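Local coordinates for protein pyruvate kinase (Toxoplasma gondii, PDB 3GG8) that catalyses the last step of glycolysis, the transfer of a phosphoryl group from phosphoenolpyruvate to ADP, which yields pyruvate and ATP, at residues C42-A47 and A60-C65; V55-A60 and F355-V360; C143-L148 and V200-I205; I277-L282 and V309-Q314; A415-G420 and A437-E442. All coordinates share one frame; numbering follows the deposited sequence.

Interaction 1: C42-A47 and A60-C65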
# COMPACT_ATOMS: atom_id res chain seq x y z
N CYS C 42 21.23 34.49 2.47
CA CYS C 42 21.99 35.51 1.73
C CYS C 42 23.25 35.90 2.48
O CYS C 42 23.22 36.17 3.69
CB CYS C 42 21.14 36.75 1.50
SG CYS C 42 19.66 36.42 0.49
N THR C 43 24.35 35.90 1.74
CA THR C 43 25.66 36.29 2.28
C THR C 43 25.79 37.80 2.19
O THR C 43 25.57 38.40 1.13
CB THR C 43 26.80 35.59 1.51
OG1 THR C 43 26.63 34.17 1.63
CG2 THR C 43 28.18 35.95 2.07
N MET C 44 26.14 38.40 3.33
CA MET C 44 26.36 39.83 3.44
C MET C 44 27.67 40.20 2.77
O MET C 44 28.60 39.40 2.74
CB MET C 44 26.46 40.20 4.93
CG MET C 44 25.22 39.81 5.71
SD MET C 44 23.76 40.75 5.16
CE MET C 44 23.10 39.80 3.78
N GLY C 45 27.75 41.42 2.25
CA GLY C 45 28.94 41.88 1.55
C GLY C 45 28.74 43.28 1.00
O GLY C 45 27.67 43.86 1.21
N PRO C 46 29.75 43.83 0.30
CA PRO C 46 29.67 45.22 -0.20
C PRO C 46 28.47 45.51 -1.12
O PRO C 46 27.94 46.63 -1.10
CB PRO C 46 30.98 45.39 -0.99
CG PRO C 46 31.92 44.38 -0.43
CD PRO C 46 31.04 43.19 -0.03
N ALA C 47 28.08 44.52 -1.91
CA ALA C 47 26.97 44.67 -2.84
C ALA C 47 25.62 44.83 -2.12
O ALA C 47 24.66 45.34 -2.71
CB ALA C 47 26.92 43.49 -3.78
N ALA C 60 12.18 40.63 -0.96
CA ALA C 60 12.44 39.68 -2.05
C ALA C 60 12.42 38.22 -1.61
O ALA C 60 12.27 37.32 -2.45
CB ALA C 60 13.75 40.02 -2.73
N GLY C 61 12.61 37.97 -0.31
CA GLY C 61 12.65 36.61 0.22
C GLY C 61 13.80 36.24 1.16
O GLY C 61 13.90 35.08 1.57
N MET C 62 14.67 37.18 1.50
CA MET C 62 15.78 36.87 2.43
C MET C 62 15.25 36.50 3.82
O MET C 62 14.47 37.26 4.40
CB MET C 62 16.75 38.05 2.54
CG MET C 62 17.82 37.91 3.64
SD MET C 62 19.14 39.11 3.47
CE MET C 62 18.37 40.60 4.13
N ASN C 63 15.66 35.34 4.35
CA ASN C 63 15.29 34.91 5.70
C ASN C 63 16.49 34.81 6.63
O ASN C 63 16.35 34.88 7.85
CB ASN C 63 14.59 33.55 5.65
CG ASN C 63 13.48 33.49 4.62
OD1 ASN C 63 13.55 32.70 3.68
ND2 ASN C 63 12.43 34.31 4.81
N VAL C 64 17.67 34.59 6.05
CA VAL C 64 18.88 34.40 6.85
C VAL C 64 20.02 35.22 6.26
O VAL C 64 20.19 35.26 5.04
CB VAL C 64 19.31 32.90 6.91
CG1 VAL C 64 20.57 32.71 7.77
CG2 VAL C 64 18.14 31.98 7.39
N CYS C 65 20.78 35.86 7.16
CA CYS C 65 21.99 36.61 6.82
C CYS C 65 23.27 35.89 7.25
O CYS C 65 23.54 35.75 8.45
CB CYS C 65 21.95 37.99 7.49
SG CYS C 65 20.49 38.94 7.03
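Met-62 lays its thioether along Cys-42, with SD 3.7 Å from Cys-42 CB and its CB and CG carbons alongside the Cys-42 sulfur. The two segments are the paired strands of the first beta-alpha-beta unit of the TIM barrel: strand 39-43 leads through helix 51-60 into strand 62-68, its parallel neighbour. A Schellman motif forms at Gly-61, whose positive phi ends the helix ahead of strand 62-68. Cys-42 and Cys-65 form the bridge pair, and both side chains stand on the face that looks out to the helices. There Met-62 projects its CG anti to the backbone N (chi1 171°), and this torsion with an extended chi2 puts the sulfur between Cys-42 CB and Met-44 CE; the bend at chi3 turns only the terminal CE. Met-44, two residues on from Cys-42, folds back through bends at chi2 and chi3. Its CE meets the Met-62 sulfur at 4.0 Å, while its own SD sits 4.0 Å from Cys-65 CB. Four sulfur-bearing side chains thus make a buried, apolar layer, continued by Met-57 and Leu-54 of helix 51-60 and by Ile-84 of helix 74-90. The pairing continues to Arg-66; between the two segments the backbone bond is Cys-42 N to Val-64 O, 2.9 Å long and nearly straight at 174°, followed by a CA-H...O contact from Cys-65 CA to Cys-42 O.

Interaction 2: V55-A60 and F355-V360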
# COMPACT_ATOMS: atom_id res chain seq x y z
N VAL C 55 16.74 45.93 3.06
CA VAL C 55 15.29 46.00 3.11
C VAL C 55 14.65 45.40 1.84
O VAL C 55 13.76 44.55 1.94
CB VAL C 55 14.79 47.43 3.36
CG1 VAL C 55 13.30 47.55 3.07
CG2 VAL C 55 15.10 47.84 4.78
N LYS C 56 15.14 45.82 0.67
CA LYS C 56 14.68 45.27 -0.62
C LYS C 56 14.89 43.76 -0.70
O LYS C 56 14.13 43.06 -1.36
CB LYS C 56 15.38 45.95 -1.78
CG LYS C 56 14.90 47.37 -2.04
CD LYS C 56 15.65 48.02 -3.18
CE LYS C 56 15.25 49.47 -3.30
NZ LYS C 56 15.86 50.12 -4.49
N MET C 57 15.92 43.27 -0.03
CA MET C 57 16.21 41.85 0.01
C MET C 57 15.27 41.10 0.93
O MET C 57 14.89 39.98 0.63
CB MET C 57 17.66 41.60 0.39
CG MET C 57 18.57 41.85 -0.79
SD MET C 57 20.28 41.97 -0.33
CE MET C 57 20.69 40.28 0.07
N ILE C 58 14.87 41.72 2.05
CA ILE C 58 13.84 41.15 2.89
C ILE C 58 12.56 40.95 2.07
O ILE C 58 11.98 39.85 2.09
CB ILE C 58 13.53 42.01 4.12
CG1 ILE C 58 14.73 42.07 5.07
CG2 ILE C 58 12.26 41.48 4.83
CD1 ILE C 58 14.59 43.11 6.16
N ASP C 59 12.12 42.00 1.38
CA ASP C 59 10.86 41.93 0.59
C ASP C 59 10.97 40.85 -0.48
O ASP C 59 9.99 40.22 -0.82
CB ASP C 59 10.51 43.28 -0.08
CG ASP C 59 10.26 44.39 0.92
OD1 ASP C 59 9.94 44.09 2.10
OD2 ASP C 59 10.35 45.58 0.52
N ALA C 60 12.18 40.63 -0.96
CA ALA C 60 12.44 39.68 -2.05
C ALA C 60 12.42 38.22 -1.61
O ALA C 60 12.27 37.32 -2.45
CB ALA C 60 13.75 40.02 -2.73
N PHE C 355 23.64 42.42 -9.01
CA PHE C 355 22.18 42.32 -8.89
C PHE C 355 21.74 41.57 -7.62
O PHE C 355 21.06 40.55 -7.71
CB PHE C 355 21.59 41.67 -10.16
CG PHE C 355 22.03 42.33 -11.44
CD1 PHE C 355 21.36 43.47 -11.93
CD2 PHE C 355 23.13 41.83 -12.16
CE1 PHE C 355 21.78 44.09 -13.13
CE2 PHE C 355 23.54 42.44 -13.36
CZ PHE C 355 22.86 43.58 -13.84
N PRO C 356 22.13 42.07 -6.43
CA PRO C 356 21.78 41.31 -5.23
C PRO C 356 20.27 41.07 -5.04
O PRO C 356 19.90 39.93 -4.74
CB PRO C 356 22.35 42.15 -4.07
CG PRO C 356 22.66 43.49 -4.64
CD PRO C 356 22.89 43.29 -6.12
N VAL C 357 19.43 42.09 -5.20
CA VAL C 357 18.00 41.91 -4.91
C VAL C 357 17.30 41.14 -6.02
O VAL C 357 16.48 40.27 -5.74
CB VAL C 357 17.23 43.21 -4.45
CG1 VAL C 357 18.16 44.38 -4.18
CG2 VAL C 357 16.14 43.59 -5.43
N ILE C 358 17.66 41.44 -7.28
CA ILE C 358 17.21 40.66 -8.43
C ILE C 358 17.58 39.18 -8.30
O ILE C 358 16.80 38.31 -8.69
CB ILE C 358 17.68 41.29 -9.78
CG1 ILE C 358 16.92 42.60 -10.03
CG2 ILE C 358 17.44 40.32 -10.94
CD1 ILE C 358 17.13 43.23 -11.41
N THR C 359 18.75 38.89 -7.74
CA THR C 359 19.16 37.51 -7.53
C THR C 359 18.25 36.84 -6.48
O THR C 359 17.87 35.68 -6.65
CB THR C 359 20.66 37.37 -7.16
OG1 THR C 359 21.45 38.09 -8.12
CG2 THR C 359 21.10 35.91 -7.17
N VAL C 360 17.89 37.57 -5.43
CA VAL C 360 17.01 37.01 -4.39
C VAL C 360 15.60 36.75 -4.93
O VAL C 360 14.99 35.72 -4.61
CB VAL C 360 16.91 37.90 -3.12
CG1 VAL C 360 15.97 37.28 -2.11
CG2 VAL C 360 18.25 38.10 -2.50
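Val-360 sets CG1 anti to its backbone N (chi1 179°), which sends that methyl against Ala-60 and leaves CG2 for Met-57. The CG1 methyl comes within 3.6 Å of Ala-60 CB, the closest side-chain approach between the two segments, and it also rests near the Met-57 carbonyl of the same helical turn. The first torsion of Met-57 (chi1 -77°) places its CG 4.1 Å from Val-360 CG2, the two side chains crossing at about a right angle, and the bend at chi3 turns CE toward the same Val-360 methyl. One turn earlier in helix 356-371, Val-357 offers CB to Met-57 CG at 4.1 Å and CG1 to Lys-56 CB at 4.0 Å. The Lys-56 chain then runs extended away from the contact, so that only its aliphatic base takes part. Pro-356 adds a looser touch, its CB 4.3 Å from Met-57 SD. The interface between these segments is held by apolar packing, without polar bonds. The axes of these short helical segments approach to 8.8 Å and diverge by only 10°, so two helical turns can match, Met-57 against Val-357 and Ala-60 against Val-360. Inward, Met-57 and Val-360 both rest on Cys-42 of strand 39-43. Nearly parallel helices packed side by side over a barrel strand are characteristic of the outer layer of a TIM barrel; here the first and last of its helices meet and complete the ring.

Interaction 3: C143-L148 and V200-I205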
# COMPACT_ATOMS: atom_id res chain seq x y z
N CYS C 143 54.06 24.72 0.06
CA CYS C 143 52.70 24.47 0.53
C CYS C 143 52.61 24.78 2.04
O CYS C 143 53.49 24.36 2.80
CB CYS C 143 52.31 23.02 0.24
SG CYS C 143 50.86 22.39 1.11
N SER C 144 51.57 25.49 2.46
CA SER C 144 51.44 25.96 3.85
C SER C 144 51.23 24.84 4.87
O SER C 144 51.42 25.05 6.08
CB SER C 144 50.29 26.95 3.96
OG SER C 144 49.06 26.31 3.68
N TYR C 145 50.84 23.67 4.38
CA TYR C 145 50.46 22.54 5.21
C TYR C 145 51.67 21.66 5.50
O TYR C 145 52.09 20.86 4.66
CB TYR C 145 49.33 21.78 4.51
CG TYR C 145 48.85 20.52 5.19
CD1 TYR C 145 48.59 19.36 4.44
CD2 TYR C 145 48.62 20.47 6.58
CE1 TYR C 145 48.14 18.19 5.06
CE2 TYR C 145 48.18 19.30 7.20
CZ TYR C 145 47.95 18.16 6.43
OH TYR C 145 47.51 17.01 7.01
N GLY C 146 52.21 21.81 6.70
CA GLY C 146 53.49 21.20 7.09
C GLY C 146 53.50 19.68 7.13
O GLY C 146 54.55 19.06 6.95
N ALA C 147 52.33 19.10 7.38
CA ALA C 147 52.16 17.65 7.44
C ALA C 147 51.75 17.03 6.09
O ALA C 147 51.38 15.87 6.04
CB ALA C 147 51.12 17.29 8.51
N LEU C 148 51.83 17.79 5.00
CA LEU C 148 51.56 17.23 3.66
C LEU C 148 52.25 15.87 3.36
O LEU C 148 51.58 14.91 2.92
CB LEU C 148 51.85 18.25 2.55
CG LEU C 148 51.61 17.81 1.10
CD1 LEU C 148 50.13 17.52 0.83
CD2 LEU C 148 52.17 18.83 0.11
N VAL C 200 42.71 16.26 6.49
CA VAL C 200 43.59 17.41 6.72
C VAL C 200 43.88 17.54 8.22
O VAL C 200 42.95 17.70 9.01
CB VAL C 200 43.01 18.73 6.14
CG1 VAL C 200 43.96 19.89 6.40
CG2 VAL C 200 42.75 18.57 4.64
N GLN C 201 45.15 17.44 8.59
CA GLN C 201 45.56 17.43 10.00
C GLN C 201 45.71 18.83 10.56
O GLN C 201 46.72 19.18 11.17
CB GLN C 201 46.88 16.66 10.19
CG GLN C 201 46.80 15.16 9.87
CD GLN C 201 48.18 14.49 9.92
OE1 GLN C 201 48.99 14.74 10.83
NE2 GLN C 201 48.44 13.62 8.95
N LEU C 202 44.66 19.63 10.38
CA LEU C 202 44.59 20.99 10.88
C LEU C 202 43.32 21.14 11.69
O LEU C 202 42.29 20.54 11.34
CB LEU C 202 44.58 21.99 9.71
CG LEU C 202 45.81 22.03 8.80
CD1 LEU C 202 45.58 23.02 7.70
CD2 LEU C 202 47.10 22.35 9.59
N PRO C 203 43.37 21.92 12.79
CA PRO C 203 42.20 22.19 13.61
C PRO C 203 41.09 22.84 12.80
O PRO C 203 41.31 23.82 12.09
CB PRO C 203 42.74 23.16 14.68
CG PRO C 203 44.02 23.68 14.18
CD PRO C 203 44.59 22.57 13.33
N VAL C 204 39.90 22.26 12.91
CA VAL C 204 38.71 22.75 12.26
C VAL C 204 38.32 24.10 12.86
O VAL C 204 37.97 25.02 12.13
CB VAL C 204 37.57 21.69 12.28
CG1 VAL C 204 36.21 22.31 11.89
CG2 VAL C 204 37.91 20.54 11.32
N ILE C 205 38.43 24.22 14.17
CA ILE C 205 38.18 25.48 14.84
C ILE C 205 39.51 25.88 15.48
O ILE C 205 39.83 25.41 16.57
CB ILE C 205 37.03 25.36 15.92
CG1 ILE C 205 35.69 24.93 15.29
CG2 ILE C 205 36.85 26.64 16.72
CD1 ILE C 205 35.04 25.93 14.28
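Tyr-145 and the backbone of Gln-201 form the tight part of this contact, where the phenol oxygen OH accepts a 2.9 Å hydrogen bond from Gln-201 N at an N-H...O angle of 161°. The same oxygen bonds Ser-151, so the hydroxyl is gripped by two partners at the far end of the ring. The first torsion brings the ring there, CG anti to the backbone N (chi1 177°). Leu-202 leans obliquely on its flank, with CD2 3.9 Å from Tyr-145 CD2, and Val-200 CG1 lies over one face near the rim, 4.3 Å from Tyr-145 CE2. The opposite face is backed by the tyrosine's own turn, Ala-147 C and Leu-148 N. Looser is the side of the Gln-201 side chain, which is exposed to solvent: its amide plane stands 86° from the tyrosine ring, and OE1 comes no nearer to Ala-147 CB than 4.1 Å. The glutamine is held through its backbone N-H; its side chain, which also touches Ser-151, reaches Ala-147 only at that distance. A type I beta turn running from Tyr-145 to Leu-148 meets an inverse gamma turn centred on Gln-201. The contact thus joins a loop at the edge of the beta-rich B domain, the lid of pyruvate kinases, to the connection that leads from that domain back into the barrel, toward helix 207-217.

Interaction 4: I277-L282 and V309-Q314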
# COMPACT_ATOMS: atom_id res chain seq x y z
N ILE C 277 25.58 21.78 2.89
CA ILE C 277 26.24 21.02 1.85
C ILE C 277 27.00 21.99 0.92
O ILE C 277 26.38 22.79 0.21
CB ILE C 277 25.21 20.20 1.02
CG1 ILE C 277 24.36 19.30 1.93
CG2 ILE C 277 25.91 19.39 -0.12
CD1 ILE C 277 23.20 18.66 1.22
N ALA C 278 28.33 21.95 0.95
CA ALA C 278 29.17 22.79 0.10
C ALA C 278 29.59 22.01 -1.13
O ALA C 278 30.67 21.39 -1.14
CB ALA C 278 30.40 23.28 0.87
N ARG C 279 28.73 22.04 -2.16
CA ARG C 279 28.95 21.27 -3.40
C ARG C 279 30.26 21.57 -4.09
O ARG C 279 30.95 20.66 -4.49
CB ARG C 279 27.81 21.48 -4.41
CG ARG C 279 26.47 20.89 -4.01
CD ARG C 279 25.53 21.99 -3.52
NE ARG C 279 25.40 23.08 -4.49
CZ ARG C 279 24.61 23.05 -5.56
NH1 ARG C 279 23.87 21.98 -5.83
NH2 ARG C 279 24.56 24.11 -6.37
N GLY C 280 30.59 22.85 -4.26
CA GLY C 280 31.79 23.26 -4.97
C GLY C 280 33.08 22.74 -4.34
O GLY C 280 33.99 22.32 -5.04
N ASP C 281 33.16 22.79 -3.01
CA ASP C 281 34.31 22.22 -2.29
C ASP C 281 34.33 20.69 -2.39
O ASP C 281 35.39 20.09 -2.60
CB ASP C 281 34.31 22.70 -0.85
CG ASP C 281 34.15 24.22 -0.75
OD1 ASP C 281 33.01 24.69 -0.74
OD2 ASP C 281 35.18 24.95 -0.72
N LEU C 282 33.15 20.06 -2.29
CA LEU C 282 33.04 18.60 -2.40
C LEU C 282 33.54 18.13 -3.77
O LEU C 282 34.14 17.06 -3.88
CB LEU C 282 31.60 18.13 -2.16
CG LEU C 282 31.15 17.93 -0.72
CD1 LEU C 282 29.64 17.87 -0.58
CD2 LEU C 282 31.82 16.66 -0.15
N VAL C 309 18.56 21.43 6.27
CA VAL C 309 19.72 21.29 5.39
C VAL C 309 19.81 22.51 4.47
O VAL C 309 18.79 22.95 3.92
CB VAL C 309 19.72 19.92 4.59
CG1 VAL C 309 18.50 19.78 3.70
CG2 VAL C 309 21.03 19.69 3.81
N ILE C 310 21.01 23.09 4.36
CA ILE C 310 21.27 24.18 3.41
C ILE C 310 22.12 23.70 2.22
O ILE C 310 23.15 23.07 2.40
CB ILE C 310 22.00 25.37 4.09
CG1 ILE C 310 21.32 25.73 5.42
CG2 ILE C 310 22.13 26.59 3.13
CD1 ILE C 310 22.20 26.61 6.29
N THR C 311 21.66 24.00 1.02
CA THR C 311 22.41 23.75 -0.20
C THR C 311 23.15 25.03 -0.63
O THR C 311 22.54 26.07 -0.92
CB THR C 311 21.45 23.24 -1.31
OG1 THR C 311 20.75 22.09 -0.82
CG2 THR C 311 22.22 22.85 -2.57
N ALA C 312 24.48 24.92 -0.68
CA ALA C 312 25.33 26.08 -0.84
C ALA C 312 26.32 25.91 -1.99
O ALA C 312 26.62 24.79 -2.41
CB ALA C 312 26.07 26.37 0.48
N THR C 313 26.80 27.06 -2.49
CA THR C 313 27.85 27.18 -3.50
C THR C 313 27.36 26.79 -4.88
O THR C 313 26.47 25.96 -5.03
CB THR C 313 29.15 26.39 -3.18
OG1 THR C 313 28.99 25.03 -3.58
CG2 THR C 313 29.52 26.47 -1.70
N GLN C 314 27.97 27.43 -5.87
CA GLN C 314 27.68 27.18 -7.26
C GLN C 314 26.17 27.10 -7.53
O GLN C 314 25.71 26.16 -8.20
CB GLN C 314 28.39 25.91 -7.72
CG GLN C 314 29.85 25.86 -7.33
CD GLN C 314 30.55 24.68 -7.95
OE1 GLN C 314 29.98 23.59 -8.06
NE2 GLN C 314 31.78 24.90 -8.38
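Two nitrogens of Arg-279 converge on one oxygen: NE at 3.1 Å and NH2 at 3.0 Å both donate to Thr-313 O, in the guanidinium plane. A weak bond links NE to Ala-312 O, and the Thr-311 CG2 methyl lies over one guanidinium face, 3.5 Å from Arg-279 CD. Bends at chi2 (103°) and chi3 fold the arginine back over the end of strand 309-312. Thr-313 answers in the other direction: its OG1 takes the Gly-280 N-H over 2.8 Å and donates to Ala-312 O, fastening the first turn of helix 279-282 to the loop. The Gln-314 amide carbon lies 3.5 Å from Gly-280 CA, an approach that the absence of a side chain on Gly-280 allows. These groups sit at the C-terminal ends of strands 275-278 and 309-312, the sixth and seventh of the TIM barrel, the end where such barrels carry their active sites. Earlier along the strands the parallel pairing sets the register, with Ile-277 N donating to Ile-310 O at 2.8 Å and Ala-312 N to Ile-277 O at 3.0 Å. On the helix-facing side, Ile-277 CD1 packs against Val-309 CG2 at 3.5 Å. Farther out, Asp-332 makes a salt bridge with Arg-279 NH2 and Gln-295 accepts from NH1, which probably steadies the guanidinium. Arg-327 of the second subunit donates through NE to Gln-314 OE1.

Interaction 5: A415-G420 and A437-E442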
# COMPACT_ATOMS: atom_id res chain seq x y z
N ALA C 415 1.53 25.88 14.53
CA ALA C 415 2.47 25.14 15.37
C ALA C 415 2.84 26.02 16.55
O ALA C 415 3.62 26.95 16.41
CB ALA C 415 3.72 24.75 14.58
N LEU C 416 2.25 25.74 17.71
CA LEU C 416 2.59 26.48 18.91
C LEU C 416 3.80 25.82 19.52
O LEU C 416 3.79 24.61 19.75
CB LEU C 416 1.43 26.48 19.90
CG LEU C 416 0.25 27.41 19.63
CD1 LEU C 416 -0.58 26.90 18.43
CD2 LEU C 416 -0.62 27.53 20.89
N THR C 417 4.84 26.60 19.78
CA THR C 417 6.14 25.99 20.10
C THR C 417 7.06 26.84 20.96
O THR C 417 7.20 28.05 20.76
CB THR C 417 6.87 25.56 18.79
OG1 THR C 417 8.02 24.77 19.12
CG2 THR C 417 7.31 26.78 17.97
N GLU C 418 7.69 26.21 21.94
CA GLU C 418 8.64 26.89 22.80
C GLU C 418 10.03 26.69 22.24
O GLU C 418 10.72 27.66 21.94
CB GLU C 418 8.51 26.39 24.24
CG GLU C 418 9.44 27.05 25.28
CD GLU C 418 9.37 28.59 25.32
OE1 GLU C 418 10.33 29.21 25.83
OE2 GLU C 418 8.36 29.16 24.85
N THR C 419 10.41 25.43 22.03
CA THR C 419 11.78 25.08 21.62
C THR C 419 11.93 24.99 20.11
O THR C 419 13.06 24.85 19.61
CB THR C 419 12.23 23.71 22.17
OG1 THR C 419 11.61 22.66 21.41
CG2 THR C 419 11.95 23.55 23.67
N GLY C 420 10.82 25.03 19.38
CA GLY C 420 10.84 24.84 17.93
C GLY C 420 10.50 23.42 17.49
O GLY C 420 10.18 23.20 16.31
N ALA C 437 4.30 29.00 12.82
CA ALA C 437 4.88 28.70 14.12
C ALA C 437 4.71 29.89 15.06
O ALA C 437 5.14 31.01 14.75
CB ALA C 437 6.34 28.35 13.96
N LEU C 438 4.08 29.64 16.21
CA LEU C 438 3.84 30.68 17.23
C LEU C 438 4.68 30.39 18.46
O LEU C 438 4.67 29.26 18.97
CB LEU C 438 2.36 30.75 17.61
CG LEU C 438 1.35 30.93 16.47
CD1 LEU C 438 -0.05 30.58 16.94
CD2 LEU C 438 1.39 32.35 15.90
N SER C 439 5.42 31.40 18.93
CA SER C 439 6.39 31.18 19.98
C SER C 439 6.63 32.46 20.79
O SER C 439 6.59 33.56 20.26
CB SER C 439 7.71 30.68 19.37
OG SER C 439 8.58 30.16 20.36
N ALA C 440 6.88 32.31 22.08
CA ALA C 440 7.22 33.48 22.88
C ALA C 440 8.72 33.68 22.89
O ALA C 440 9.22 34.73 23.29
CB ALA C 440 6.66 33.34 24.29
N SER C 441 9.45 32.66 22.43
CA SER C 441 10.91 32.67 22.49
C SER C 441 11.54 33.25 21.23
O SER C 441 11.38 32.72 20.14
CB SER C 441 11.44 31.27 22.78
OG SER C 441 12.69 31.09 22.16
N GLU C 442 12.25 34.36 21.41
CA GLU C 442 12.91 35.07 20.31
C GLU C 442 13.94 34.23 19.54
O GLU C 442 13.97 34.26 18.30
CB GLU C 442 13.56 36.36 20.84
CG GLU C 442 13.72 37.44 19.78
CD GLU C 442 13.85 38.83 20.37
OE1 GLU C 442 14.93 39.43 20.16
OE2 GLU C 442 12.91 39.32 21.05
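Ala-415 and Leu-416 pair in parallel with Ala-437 and Leu-438, at CA separations of 4.5 and 4.7 Å, and the touching parts run within 11° of each other. They belong to the two strands of a beta-alpha-beta unit in the C-terminal alpha/beta domain, joined through helix 421-427. Leu-438 binds the residues flanking Leu-416, as in a parallel ladder: its N donates to Ala-415 O at 2.7 Å, and its O receives Thr-417 N at 2.8 Å. A CA-H...O contact from Ala-437 CA to Ala-415 O sits beside the first bond. On one face Leu-416 and Leu-438 lie side by side and point the same way, their CD1 methyls 4.0 Å apart, against Val-468 of helix 465-478. The opposite face carries the small pair Ala-415 and Ala-437, which lets Ala-423 of helix 421-427 come close. Beyond the strands, Thr-417 turns OG1 toward Glu-496, whereas Glu-418 bends at chi2 to bring OE1 3.8 Å from Ser-441 CB. Ser-441 N-caps the next helix and bonds Thr-444 N. With its hydroxyl anti to the backbone N (chi1 -167°), Ser-439 extends the pairing past the last backbone bond: OG donates to Thr-417 O at 2.6 Å.

Overall arrangement
Interactions 1, 2 and 4 belong to the TIM barrel, interaction 3 to the loops at the B domain, and interaction 5 to the alpha/beta domain, across the chain's centre from interaction 3. Interactions 1 and 2 touch and share Ala-60: helix 51-60 links the strands of the one and packs in the other. Interaction 4 reaches the same barrel sheet. Parallel strand pairing recurs in interactions 1, 4 and 5, all buried, with sulfur-bearing side chains in interaction 1, one arginine gathering carbonyls in interaction 4, and small aliphatic residues with a serine hydroxyl in interaction 5. Interactions 2 and 3 are partly buried, the former wholly apolar between its segments, the latter centred on one tyrosine hydroxyl.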